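Local coordinates for protein pullulanase (Klebsiella oxytoca, PDB 2YOC) that hydrolyses alpha-1,6-glucosidic linkages in pullulan and related branched glucans, and is a substrate of a type 2 secretion system, at residues B[351-356]-B[607-612]. Residues are numbered along the deposited sequence; the frame is centred on the assembly and turned at random.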
loop_
_atom_site.group_PDB
_atom_site.type_symbol
_atom_site.label_atom_id
_atom_site.label_comp_id
_atom_site.label_asym_id
_atom_site.label_seq_id
_atom_site.Cartn_x
_atom_site.Cartn_y
_atom_site.Cartn_z
ATOM N N VAL B 351 -35.704 -32.566 37.736
ATOM C CA VAL B 351 -35.240 -31.241 37.397
ATOM C C VAL B 351 -36.138 -30.496 36.389
ATOM O O VAL B 351 -36.628 -31.079 35.427
ATOM C CB VAL B 351 -33.746 -31.336 36.949
ATOM C CG1 VAL B 351 -33.557 -32.301 35.771
ATOM C CG2 VAL B 351 -33.119 -29.968 36.688
ATOM N N TYR B 352 -36.306 -29.193 36.600
ATOM C CA TYR B 352 -37.061 -28.365 35.703
ATOM C C TYR B 352 -36.212 -28.068 34.453
ATOM O O TYR B 352 -35.095 -27.553 34.573
ATOM C CB TYR B 352 -37.490 -27.063 36.408
ATOM C CG TYR B 352 -37.955 -26.002 35.437
ATOM C CD1 TYR B 352 -39.204 -26.082 34.831
ATOM C CD2 TYR B 352 -37.115 -24.959 35.056
ATOM C CE1 TYR B 352 -39.633 -25.116 33.923
ATOM C CE2 TYR B 352 -37.523 -24.000 34.128
ATOM C CZ TYR B 352 -38.784 -24.080 33.561
ATOM O OH TYR B 352 -39.176 -23.129 32.638
ATOM N N HIS B 353 -36.746 -28.381 33.256
ATOM C CA HIS B 353 -36.063 -28.088 31.993
ATOM C C HIS B 353 -36.796 -26.941 31.324
ATOM O O HIS B 353 -37.963 -27.107 30.967
ATOM C CB HIS B 353 -36.031 -29.307 31.052
ATOM C CG HIS B 353 -34.920 -29.226 30.066
ATOM N ND1 HIS B 353 -34.759 -28.116 29.249
ATOM C CD2 HIS B 353 -33.897 -30.079 29.848
ATOM C CE1 HIS B 353 -33.656 -28.338 28.552
ATOM N NE2 HIS B 353 -33.106 -29.511 28.868
ATOM N N PRO B 354 -36.140 -25.782 31.095
ATOM C CA PRO B 354 -36.846 -24.652 30.471
ATOM C C PRO B 354 -37.326 -24.859 29.034
ATOM O O PRO B 354 -38.261 -24.171 28.621
ATOM C CB PRO B 354 -35.857 -23.497 30.602
ATOM C CG PRO B 354 -34.872 -23.933 31.650
ATOM C CD PRO B 354 -34.762 -25.403 31.451
ATOM N N GLN B 355 -36.738 -25.824 28.299
ATOM C CA GLN B 355 -37.162 -26.152 26.936
ATOM C C GLN B 355 -38.581 -26.745 26.919
ATOM O O GLN B 355 -39.370 -26.399 26.039
ATOM C CB GLN B 355 -36.190 -27.116 26.256
ATOM C CG GLN B 355 -36.339 -27.136 24.745
ATOM C CD GLN B 355 -35.406 -28.118 24.112
ATOM O OE1 GLN B 355 -34.188 -28.091 24.340
ATOM N NE2 GLN B 355 -35.945 -28.974 23.257
ATOM N N SER B 356 -38.888 -27.641 27.878
ATOM C CA SER B 356 -40.174 -28.310 28.019
ATOM C C SER B 356 -41.081 -27.603 29.052
ATOM O O SER B 356 -42.278 -27.914 29.168
ATOM C CB SER B 356 -39.950 -29.764 28.421
ATOM O OG SER B 356 -39.262 -29.839 29.658
ATOM N N VAL B 607 -26.789 -35.438 27.444
ATOM C CA VAL B 607 -26.351 -35.873 28.774
ATOM C C VAL B 607 -26.239 -34.610 29.634
ATOM O O VAL B 607 -27.022 -34.423 30.568
ATOM C CB VAL B 607 -25.062 -36.757 28.755
ATOM C CG1 VAL B 607 -24.739 -37.282 30.145
ATOM C CG2 VAL B 607 -25.173 -37.921 27.763
ATOM N N LEU B 608 -25.373 -33.692 29.222
ATOM C CA LEU B 608 -25.138 -32.417 29.906
ATOM C C LEU B 608 -26.379 -31.524 30.043
ATOM O O LEU B 608 -26.594 -30.949 31.113
ATOM C CB LEU B 608 -23.983 -31.641 29.249
ATOM C CG LEU B 608 -22.607 -32.232 29.436
ATOM C CD1 LEU B 608 -21.630 -31.597 28.507
ATOM C CD2 LEU B 608 -22.163 -32.134 30.896
ATOM N N ASP B 609 -27.191 -31.405 28.969
ATOM C CA ASP B 609 -28.382 -30.562 29.036
ATOM C C ASP B 609 -29.564 -31.200 29.799
ATOM O O ASP B 609 -30.535 -30.510 30.124
ATOM C CB ASP B 609 -28.779 -30.008 27.662
ATOM C CG ASP B 609 -29.647 -28.757 27.751
ATOM O OD1 ASP B 609 -29.227 -27.779 28.441
ATOM O OD2 ASP B 609 -30.772 -28.770 27.182
ATOM N N LYS B 610 -29.475 -32.501 30.110
ATOM C CA LYS B 610 -30.500 -33.148 30.908
ATOM C C LYS B 610 -30.188 -32.914 32.394
ATOM O O LYS B 610 -31.120 -32.816 33.195
ATOM C CB LYS B 610 -30.578 -34.650 30.619
ATOM C CG LYS B 610 -31.295 -35.025 29.335
ATOM C CD LYS B 610 -31.669 -36.478 29.444
ATOM C CE LYS B 610 -32.183 -37.081 28.166
ATOM N NZ LYS B 610 -31.164 -37.975 27.554
ATOM N N ILE B 611 -28.869 -32.808 32.755
ATOM C CA ILE B 611 -28.404 -32.614 34.144
ATOM C C ILE B 611 -28.488 -31.166 34.628
ATOM O O ILE B 611 -29.051 -30.907 35.700
ATOM C CB ILE B 611 -27.044 -33.297 34.453
ATOM C CG1 ILE B 611 -27.055 -34.761 33.994
ATOM C CG2 ILE B 611 -26.753 -33.239 35.932
ATOM C CD1 ILE B 611 -25.712 -35.369 33.793
ATOM N N VAL B 612 -27.897 -30.231 33.879
ATOM C CA VAL B 612 -27.965 -28.798 34.218
ATOM C C VAL B 612 -28.515 -28.082 32.976
ATOM O O VAL B 612 -27.724 -27.531 32.176
ATOM C CB VAL B 612 -26.671 -28.123 34.819
ATOM C CG1 VAL B 612 -27.000 -26.753 35.424
ATOM C CG2 VAL B 612 -25.990 -29.002 35.867
#
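His353 and Asp609 carry the polar part of this contact, where strand 344-353 of the CBM48-type beta domain meets the short helix 608-611, in the segment after barrel strand 586-591. The NE2-H of His353 gives a weak, strongly bent hydrogen bond (125°) to Asp609 OD2, 3.0 Å from NE2. OD2 lies at the edge of the imidazole and near its plane, while the carboxylate is turned 79° from the ring. Asp609 O lies equally close to NE2, at 3.0 Å. On the far side of the ring, Gln355 N donates to His353 ND1 over 3.2 Å, nearly in the ring plane. With CG anti to the backbone N (chi1 -157°), the imidazole reaches across to the helix.

The carboxylate has further partners: OD2 also accepts from Gly600 N, and OD1 from Trp614 N.

Van der Waals contact is slight. Val351 sets CG1 against Lys610 O at 3.6 Å, and that carbonyl is hydrogen-bonded by Tyr362 OH of the adjacent strand 358-364. Lys610 points its CB away from the strand, its NZ bonded to Asp603 O and Ser606 O.

Because ND1 accepts from Gln355 N, the imidazole is probably neutral with its proton on NE2, directed toward Asp609.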